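Local atomic coordinates of mandelate racemase/muconate lactonizing enzyme (Polaromonas sp., PDB entry 2OG9), a protein that probably catalyses racemisation or a related reaction that starts by abstracting the proton alpha to a substrate carboxylate, as in enolase-superfamily enzymes. Residues Phe77-Ile88 with Arg376-Arg384; Ser269-Ile277 with Ile301-Leu310. All coordinates share one frame; numbering follows the deposited sequence.

Interaction 1 belongs to the N-terminal enolase-type domain, where helix 73-83 and the residues that follow it lie beside strand 375-382, an edge strand, within this chain, of the antiparallel four-stranded sheet. Interaction 2 belongs to the barrel domain and joins two neighbouring outer helices, 270-278 and 295-307. Along the chain the second nests inside the first: the polypeptide leaves Phe77-Ile88, runs through the barrel, including both segments of interaction 2, and returns to the N-terminal sheet as Arg376-Arg384. The contacts do not touch; their centres are about 31 Å apart and their nearest atoms about 14 Å. Interaction 1 ties the chain's C-terminal end to the N-terminal domain, while interaction 2 lies wholly within the barrel domain.

Interaction 1. Residues Phe77-Ile88 with Arg376-Arg384; sequences FAHAREIAPALI and REEAQVGTR
Phe77 holds CG anti to its backbone N (chi1 175°), which swings the ring down to strand 376-382, while Glu377 sets its own CG beside the backbone N (chi1 -68°). The two side chains cross so that Glu377 CB sits over the centre of the ring, 3.7 Å from the Phe77 centroid, a CH-pi contact. The carboxylate is turned 43° from the ring plane, and its OE1 comes 3.4 Å from Phe77 CD2. Backbone N of Ala379 lies in plane at the ring edge.

Arg81 runs extended as far as CD, which lies 3.9 Å from Ala379 CB, and a bend at chi3 then turns the guanidinium. Its guanidinium edge holds two waters through NH1: one passes on to Glu378 O, the other to Glu377 OE2. The direct NH1 to OE2 gap of Arg81 and Glu377 is 4.4 Å, so the opposite charges meet through water.

This is the helix-against-sheet layer of the enolase-type N-terminal domain, with strand 376-382 bonded to strand 15-26 through pairs such as Ala379 with Ile20. Phe77 also reaches Ile20 and Leu50 on the same sheet.

Further along, Val381 CG1 touches Ala84 CB at 4.1 Å, and Ile88 meets Val381 tip to tip, CG1 to CG2 at 4.0 Å. At Gly382 a side chain would crowd Ile88 CD1, and the backbone angles themselves call for glycine.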
loop_
_atom_site.group_PDB
_atom_site.type_symbol
_atom_site.label_atom_id
_atom_site.label_comp_id
_atom_site.label_asym_id
_atom_site.label_seq_id
_atom_site.Cartn_x
_atom_site.Cartn_y
_atom_site.Cartn_z
ATOM N N PHE A 77 1.282 13.568 41.926
ATOM C CA PHE A 77 1.489 14.698 42.820
ATOM C C PHE A 77 2.955 15.084 42.897
ATOM O O PHE A 77 3.300 16.252 42.760
ATOM C CB PHE A 77 0.994 14.385 44.236
ATOM C CG PHE A 77 1.295 15.484 45.226
ATOM C CD1 PHE A 77 0.519 16.639 45.259
ATOM C CD2 PHE A 77 2.396 15.392 46.078
ATOM C CE1 PHE A 77 0.833 17.689 46.120
ATOM C CE2 PHE A 77 2.720 16.441 46.945
ATOM C CZ PHE A 77 1.936 17.590 46.964
ATOM N N ALA A 78 3.810 14.091 43.129
ATOM C CA ALA A 78 5.243 14.317 43.245
ATOM C C ALA A 78 5.795 15.028 42.021
ATOM O O ALA A 78 6.583 15.962 42.147
ATOM C CB ALA A 78 5.969 12.991 43.453
ATOM N N HIS A 79 5.383 14.593 40.834
ATOM C CA HIS A 79 5.869 15.228 39.613
ATOM C C HIS A 79 5.301 16.642 39.477
ATOM O O HIS A 79 6.024 17.583 39.136
ATOM C CB HIS A 79 5.498 14.398 38.380
ATOM C CG HIS A 79 6.279 14.773 37.159
ATOM N ND1 HIS A 79 7.626 14.508 37.031
ATOM C CD2 HIS A 79 5.914 15.429 36.032
ATOM C CE1 HIS A 79 8.058 14.986 35.876
ATOM N NE2 HIS A 79 7.039 15.551 35.251
ATOM N N ALA A 80 4.007 16.790 39.747
ATOM C CA ALA A 80 3.360 18.095 39.664
ATOM C C ALA A 80 4.092 19.093 40.562
ATOM O O ALA A 80 4.330 20.235 40.173
ATOM C CB ALA A 80 1.894 17.984 40.092
ATOM N N ARG A 81 4.452 18.652 41.765
ATOM C CA ARG A 81 5.155 19.511 42.717
ATOM C C ARG A 81 6.523 19.911 42.191
ATOM O O ARG A 81 6.945 21.055 42.337
ATOM C CB ARG A 81 5.307 18.787 44.062
ATOM C CG ARG A 81 6.056 19.572 45.137
ATOM C CD ARG A 81 6.040 18.815 46.462
ATOM N NE ARG A 81 6.639 17.492 46.332
ATOM C CZ ARG A 81 6.538 16.523 47.238
ATOM N NH1 ARG A 81 5.857 16.721 48.359
ATOM N NH2 ARG A 81 7.113 15.345 47.018
ATOM N N GLU A 82 7.215 18.968 41.564
ATOM C CA GLU A 82 8.543 19.255 41.041
ATOM C C GLU A 82 8.560 20.211 39.854
ATOM O O GLU A 82 9.479 21.014 39.726
ATOM C CB GLU A 82 9.252 17.952 40.669
ATOM C CG GLU A 82 10.657 18.151 40.130
ATOM C CD GLU A 82 11.375 16.838 39.887
ATOM O OE1 GLU A 82 10.708 15.863 39.487
ATOM O OE2 GLU A 82 12.609 16.781 40.083
ATOM N N ILE A 83 7.549 20.150 38.991
ATOM C CA ILE A 83 7.536 21.031 37.825
ATOM C C ILE A 83 6.729 22.317 37.991
ATOM O O ILE A 83 6.878 23.246 37.199
ATOM C CB ILE A 83 7.044 20.281 36.553
ATOM C CG1 ILE A 83 5.561 19.922 36.672
ATOM C CG2 ILE A 83 7.864 19.005 36.360
ATOM C CD1 ILE A 83 5.015 19.198 35.437
ATOM N N ALA A 84 5.893 22.385 39.022
ATOM C CA ALA A 84 5.070 23.570 39.256
ATOM C C ALA A 84 5.818 24.902 39.134
ATOM O O ALA A 84 5.321 25.832 38.502
ATOM C CB ALA A 84 4.393 23.476 40.622
ATOM N N PRO A 85 7.018 25.012 39.733
ATOM C CA PRO A 85 7.775 26.270 39.649
ATOM C C PRO A 85 7.993 26.785 38.228
ATOM O O PRO A 85 8.169 27.984 38.017
ATOM C CB PRO A 85 9.096 25.929 40.342
ATOM C CG PRO A 85 8.680 24.904 41.365
ATOM C CD PRO A 85 7.732 24.028 40.569
ATOM N N ALA A 86 7.986 25.883 37.251
ATOM C CA ALA A 86 8.199 26.282 35.861
ATOM C C ALA A 86 7.074 27.156 35.315
ATOM O O ALA A 86 7.223 27.783 34.268
ATOM C CB ALA A 86 8.369 25.040 34.978
ATOM N N LEU A 87 5.947 27.196 36.021
ATOM C CA LEU A 87 4.813 28.000 35.574
ATOM C C LEU A 87 4.877 29.449 36.049
ATOM O O LEU A 87 4.307 30.335 35.422
ATOM C CB LEU A 87 3.494 27.379 36.056
ATOM C CG LEU A 87 2.978 26.124 35.349
ATOM C CD1 LEU A 87 1.732 25.602 36.064
ATOM C CD2 LEU A 87 2.653 26.457 33.889
ATOM N N ILE A 88 5.566 29.693 37.157
ATOM C CA ILE A 88 5.649 31.050 37.690
ATOM C C ILE A 88 6.275 32.040 36.711
ATOM O O ILE A 88 7.331 31.782 36.138
ATOM C CB ILE A 88 6.450 31.086 39.006
ATOM C CG1 ILE A 88 5.827 30.124 40.024
ATOM C CG2 ILE A 88 6.474 32.509 39.555
ATOM C CD1 ILE A 88 4.366 30.418 40.357
ATOM N N ARG A 376 -4.406 14.469 51.244
ATOM C CA ARG A 376 -3.303 13.821 51.947
ATOM C C ARG A 376 -1.964 14.490 51.671
ATOM O O ARG A 376 -1.006 14.315 52.424
ATOM C CB ARG A 376 -3.236 12.342 51.567
ATOM C CG ARG A 376 -4.480 11.568 51.974
ATOM C CD ARG A 376 -4.365 10.085 51.655
ATOM N NE ARG A 376 -5.640 9.405 51.854
ATOM C CZ ARG A 376 -5.880 8.146 51.504
ATOM N NH1 ARG A 376 -4.926 7.420 50.935
ATOM N NH2 ARG A 376 -7.079 7.619 51.711
ATOM N N GLU A 377 -1.903 15.258 50.589
ATOM C CA GLU A 377 -0.685 15.961 50.212
ATOM C C GLU A 377 -1.036 17.265 49.520
ATOM O O GLU A 377 -2.063 17.362 48.845
ATOM C CB GLU A 377 0.159 15.123 49.241
ATOM C CG GLU A 377 0.778 13.864 49.819
ATOM C CD GLU A 377 1.815 13.249 48.884
ATOM O OE1 GLU A 377 1.433 12.630 47.866
ATOM O OE2 GLU A 377 3.021 13.392 49.170
ATOM N N GLU A 378 -0.184 18.269 49.694
ATOM C CA GLU A 378 -0.386 19.550 49.034
ATOM C C GLU A 378 0.886 20.376 49.076
ATOM O O GLU A 378 1.736 20.195 49.946
ATOM C CB GLU A 378 -1.544 20.334 49.664
ATOM C CG GLU A 378 -1.329 20.807 51.087
ATOM C CD GLU A 378 -2.368 21.837 51.496
ATOM O OE1 GLU A 378 -2.286 22.990 51.015
ATOM O OE2 GLU A 378 -3.273 21.487 52.283
ATOM N N ALA A 379 1.013 21.277 48.114
ATOM C CA ALA A 379 2.178 22.135 48.019
ATOM C C ALA A 379 1.797 23.352 47.202
ATOM O O ALA A 379 0.820 23.330 46.453
ATOM C CB ALA A 379 3.313 21.395 47.343
ATOM N N GLN A 380 2.567 24.418 47.355
ATOM C CA GLN A 380 2.312 25.630 46.604
ATOM C C GLN A 380 3.613 26.371 46.357
ATOM O O GLN A 380 4.598 26.172 47.066
ATOM C CB GLN A 380 1.306 26.516 47.345
ATOM C CG GLN A 380 1.576 26.700 48.823
ATOM C CD GLN A 380 0.477 27.493 49.503
ATOM O OE1 GLN A 380 0.318 28.688 49.256
ATOM N NE2 GLN A 380 -0.295 26.828 50.353
ATOM N N VAL A 381 3.615 27.207 45.328
ATOM C CA VAL A 381 4.787 27.983 44.971
ATOM C C VAL A 381 4.330 29.360 44.519
ATOM O O VAL A 381 3.225 29.510 43.998
ATOM C CB VAL A 381 5.582 27.295 43.833
ATOM C CG1 VAL A 381 4.670 27.030 42.655
ATOM C CG2 VAL A 381 6.755 28.162 43.409
ATOM N N GLY A 382 5.176 30.362 44.733
ATOM C CA GLY A 382 4.834 31.713 44.336
ATOM C C GLY A 382 4.102 32.471 45.426
ATOM O O GLY A 382 3.911 31.960 46.530
ATOM N N THR A 383 3.697 33.699 45.112
ATOM C CA THR A 383 2.977 34.540 46.061
ATOM C C THR A 383 1.573 34.809 45.538
ATOM O O THR A 383 1.390 35.365 44.454
ATOM C CB THR A 383 3.692 35.886 46.276
ATOM O OG1 THR A 383 5.057 35.648 46.638
ATOM C CG2 THR A 383 3.012 36.675 47.387
ATOM N N ARG A 384 0.583 34.406 46.321
ATOM C CA ARG A 384 -0.807 34.579 45.944
ATOM C C ARG A 384 -1.160 36.061 45.828
ATOM O O ARG A 384 -0.800 36.865 46.689
ATOM C CB ARG A 384 -1.698 33.886 46.978
ATOM C CG ARG A 384 -3.080 33.552 46.475
ATOM C CD ARG A 384 -3.772 32.560 47.390
ATOM N NE ARG A 384 -5.086 32.206 46.871
ATOM C CZ ARG A 384 -5.916 31.352 47.457
ATOM N NH1 ARG A 384 -5.569 30.762 48.591
ATOM N NH2 ARG A 384 -7.091 31.088 46.905
HETATM O O HOH W 1 4.392 19.329 49.674
HETATM O O HOH W 2 4.268 15.464 50.874
#

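Interaction 2. Residues Ser269-Ile277 with Ile301-Leu310; sequences SAAEHGDLI and IASLAEHAGL
Ile301 and His273 cross obliquely, the isoleucine spreading both its branches against the histidine. Its CG2 lies off-centre over the imidazole, 4.1 Å from the His273 ring centroid and 30° off the normal, a CH-pi contact, while Ile301 CD1 comes 3.5 Å from His273 CD2. The intervening CG1 packs on the backbone of the first turn of helix 270-277, 3.6 Å from Ala270 CA. Ile301 has CG1 beside its backbone N (chi1 -66°) and CG2 anti to it, a fork that lets one residue meet both Ala270 and His273. Cutting this side chain back to an alanine removes the CD1 and CG2 contacts and is likely to open a gap between Ala270 and the imidazole.

One helical turn on from His273, Ile277 points at the other helix and divides its branches in the same way. The Ile277 side chain slants across that of Leu304, CD1 3.8 Å from its CB, and reaches Ala305 N. CG2 goes instead to Ala308 CB, also at 3.8 Å, and CG1 meets Leu310 CD1 just past the helix end, where Gly309 closes a Schellman motif. At the start of helix 270-277, Ser269 is the N-cap, its OG accepting from Glu272 N. Alongside Ile277, Gly274 CA lies 4.2 Å from Leu304 CD1.

The two helices run nearly parallel, 11° apart with axes 9.9 Å from each other, as neighbours on the outside of the TIM barrel. Beneath them, Leu285 of strand 284-285 receives His273, Ile301 and Ala305, and Val292 of helix 289-292 touches His273 and Ile301.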
loop_
_atom_site.group_PDB
_atom_site.type_symbol
_atom_site.label_atom_id
_atom_site.label_comp_id
_atom_site.label_asym_id
_atom_site.label_seq_id
_atom_site.Cartn_x
_atom_site.Cartn_y
_atom_site.Cartn_z
ATOM N N SER A 269 -2.139 9.163 25.588
ATOM C CA SER A 269 -1.468 10.180 24.776
ATOM C C SER A 269 -2.114 10.344 23.414
ATOM O O SER A 269 -2.823 9.453 22.940
ATOM C CB SER A 269 0.017 9.835 24.583
ATOM O OG SER A 269 0.188 8.726 23.712
ATOM N N ALA A 270 -1.861 11.486 22.785
ATOM C CA ALA A 270 -2.414 11.763 21.467
ATOM C C ALA A 270 -1.852 10.752 20.472
ATOM O O ALA A 270 -2.556 10.297 19.572
ATOM C CB ALA A 270 -2.059 13.186 21.033
ATOM N N ALA A 271 -0.578 10.407 20.646
ATOM C CA ALA A 271 0.078 9.447 19.765
ATOM C C ALA A 271 -0.603 8.074 19.770
ATOM O O ALA A 271 -0.764 7.455 18.713
ATOM C CB ALA A 271 1.551 9.308 20.149
ATOM N N GLU A 272 -0.998 7.588 20.946
ATOM C CA GLU A 272 -1.659 6.286 21.028
ATOM C C GLU A 272 -3.019 6.323 20.327
ATOM O O GLU A 272 -3.403 5.363 19.659
ATOM C CB GLU A 272 -1.849 5.852 22.487
ATOM C CG GLU A 272 -0.553 5.719 23.287
ATOM C CD GLU A 272 -0.774 5.047 24.634
ATOM O OE1 GLU A 272 -1.748 5.408 25.322
ATOM O OE2 GLU A 272 0.028 4.159 25.005
ATOM N N HIS A 273 -3.746 7.427 20.489
ATOM C CA HIS A 273 -5.049 7.578 19.845
ATOM C C HIS A 273 -4.848 7.671 18.342
ATOM O O HIS A 273 -5.675 7.196 17.558
ATOM C CB HIS A 273 -5.759 8.839 20.356
ATOM C CG HIS A 273 -6.482 8.635 21.648
ATOM N ND1 HIS A 273 -7.754 8.107 21.714
ATOM C CD2 HIS A 273 -6.092 8.836 22.929
ATOM C CE1 HIS A 273 -8.115 7.988 22.979
ATOM N NE2 HIS A 273 -7.124 8.424 23.737
ATOM N N GLY A 274 -3.738 8.281 17.943
ATOM C CA GLY A 274 -3.443 8.409 16.531
ATOM C C GLY A 274 -3.239 7.039 15.913
ATOM O O GLY A 274 -3.676 6.782 14.795
ATOM N N ASP A 275 -2.583 6.149 16.651
ATOM C CA ASP A 275 -2.319 4.804 16.156
ATOM C C ASP A 275 -3.641 4.054 16.011
ATOM O O ASP A 275 -3.885 3.384 15.007
ATOM C CB ASP A 275 -1.381 4.074 17.122
ATOM C CG ASP A 275 -0.712 2.870 16.486
ATOM O OD1 ASP A 275 -0.163 3.013 15.370
ATOM O OD2 ASP A 275 -0.725 1.784 17.107
ATOM N N LEU A 276 -4.497 4.188 17.018
ATOM C CA LEU A 276 -5.807 3.551 17.013
ATOM C C LEU A 276 -6.602 4.040 15.795
ATOM O O LEU A 276 -7.228 3.248 15.079
ATOM C CB LEU A 276 -6.537 3.899 18.319
ATOM C CG LEU A 276 -7.906 3.292 18.627
ATOM C CD1 LEU A 276 -8.269 3.552 20.091
ATOM C CD2 LEU A 276 -8.949 3.894 17.705
ATOM N N ILE A 277 -6.555 5.347 15.553
ATOM C CA ILE A 277 -7.264 5.959 14.431
ATOM C C ILE A 277 -6.670 5.520 13.092
ATOM O O ILE A 277 -7.394 5.347 12.117
ATOM C CB ILE A 277 -7.228 7.507 14.542
ATOM C CG1 ILE A 277 -8.064 7.949 15.752
ATOM C CG2 ILE A 277 -7.740 8.154 13.249
ATOM C CD1 ILE A 277 -7.964 9.444 16.071
ATOM N N ILE A 301 -6.505 15.218 19.664
ATOM C CA ILE A 301 -7.109 13.918 19.422
ATOM C C ILE A 301 -8.474 14.103 18.756
ATOM O O ILE A 301 -8.801 13.393 17.807
ATOM C CB ILE A 301 -7.268 13.132 20.747
ATOM C CG1 ILE A 301 -5.883 12.802 21.317
ATOM C CG2 ILE A 301 -8.061 11.845 20.512
ATOM C CD1 ILE A 301 -5.917 12.369 22.762
ATOM N N ALA A 302 -9.256 15.063 19.251
ATOM C CA ALA A 302 -10.582 15.336 18.690
ATOM C C ALA A 302 -10.482 15.773 17.228
ATOM O O ALA A 302 -11.339 15.428 16.411
ATOM C CB ALA A 302 -11.299 16.412 19.519
ATOM N N SER A 303 -9.441 16.536 16.899
ATOM C CA SER A 303 -9.236 16.993 15.528
ATOM C C SER A 303 -8.951 15.799 14.630
ATOM O O SER A 303 -9.432 15.740 13.503
ATOM C CB SER A 303 -8.050 17.963 15.439
ATOM O OG SER A 303 -8.225 19.069 16.302
ATOM N N LEU A 304 -8.142 14.865 15.121
ATOM C CA LEU A 304 -7.805 13.666 14.351
ATOM C C LEU A 304 -9.055 12.803 14.150
ATOM O O LEU A 304 -9.298 12.296 13.055
ATOM C CB LEU A 304 -6.719 12.848 15.067
ATOM C CG LEU A 304 -5.301 13.436 15.093
ATOM C CD1 LEU A 304 -4.358 12.484 15.808
ATOM C CD2 LEU A 304 -4.817 13.671 13.666
ATOM N N ALA A 305 -9.848 12.645 15.206
ATOM C CA ALA A 305 -11.070 11.847 15.125
ATOM C C ALA A 305 -12.085 12.494 14.187
ATOM O O ALA A 305 -12.783 11.807 13.435
ATOM C CB ALA A 305 -11.687 11.672 16.516
ATOM N N GLU A 306 -12.168 13.820 14.244
ATOM C CA GLU A 306 -13.101 14.566 13.407
ATOM C C GLU A 306 -12.776 14.340 11.933
ATOM O O GLU A 306 -13.660 14.018 11.127
ATOM C CB GLU A 306 -13.013 16.057 13.745
ATOM C CG GLU A 306 -14.208 16.877 13.307
ATOM C CD GLU A 306 -14.323 16.994 11.806
ATOM O OE1 GLU A 306 -13.327 17.394 11.166
ATOM O OE2 GLU A 306 -15.413 16.695 11.267
ATOM N N HIS A 307 -11.500 14.501 11.593
ATOM C CA HIS A 307 -11.024 14.327 10.222
ATOM C C HIS A 307 -11.243 12.898 9.732
ATOM O O HIS A 307 -11.548 12.678 8.563
ATOM C CB HIS A 307 -9.530 14.672 10.143
ATOM C CG HIS A 307 -8.986 14.698 8.750
ATOM N ND1 HIS A 307 -9.393 15.620 7.807
ATOM C CD2 HIS A 307 -8.064 13.917 8.137
ATOM C CE1 HIS A 307 -8.746 15.405 6.676
ATOM N NE2 HIS A 307 -7.934 14.379 6.850
ATOM N N ALA A 308 -11.089 11.931 10.627
ATOM C CA ALA A 308 -11.266 10.530 10.258
ATOM C C ALA A 308 -12.743 10.155 10.157
ATOM O O ALA A 308 -13.073 9.021 9.818
ATOM C CB ALA A 308 -10.565 9.628 11.271
ATOM N N GLY A 309 -13.622 11.109 10.460
ATOM C CA GLY A 309 -15.056 10.870 10.391
ATOM C C GLY A 309 -15.638 10.005 11.502
ATOM O O GLY A 309 -16.700 9.398 11.329
ATOM N N LEU A 310 -14.966 9.960 12.649
ATOM C CA LEU A 310 -15.417 9.142 13.774
ATOM C C LEU A 310 -16.366 9.861 14.730
ATOM O O LEU A 310 -16.501 11.088 14.687
ATOM C CB LEU A 310 -14.210 8.645 14.578
ATOM C CG LEU A 310 -13.088 7.937 13.813
ATOM C CD1 LEU A 310 -12.001 7.514 14.795
ATOM C CD2 LEU A 310 -13.644 6.720 13.082
#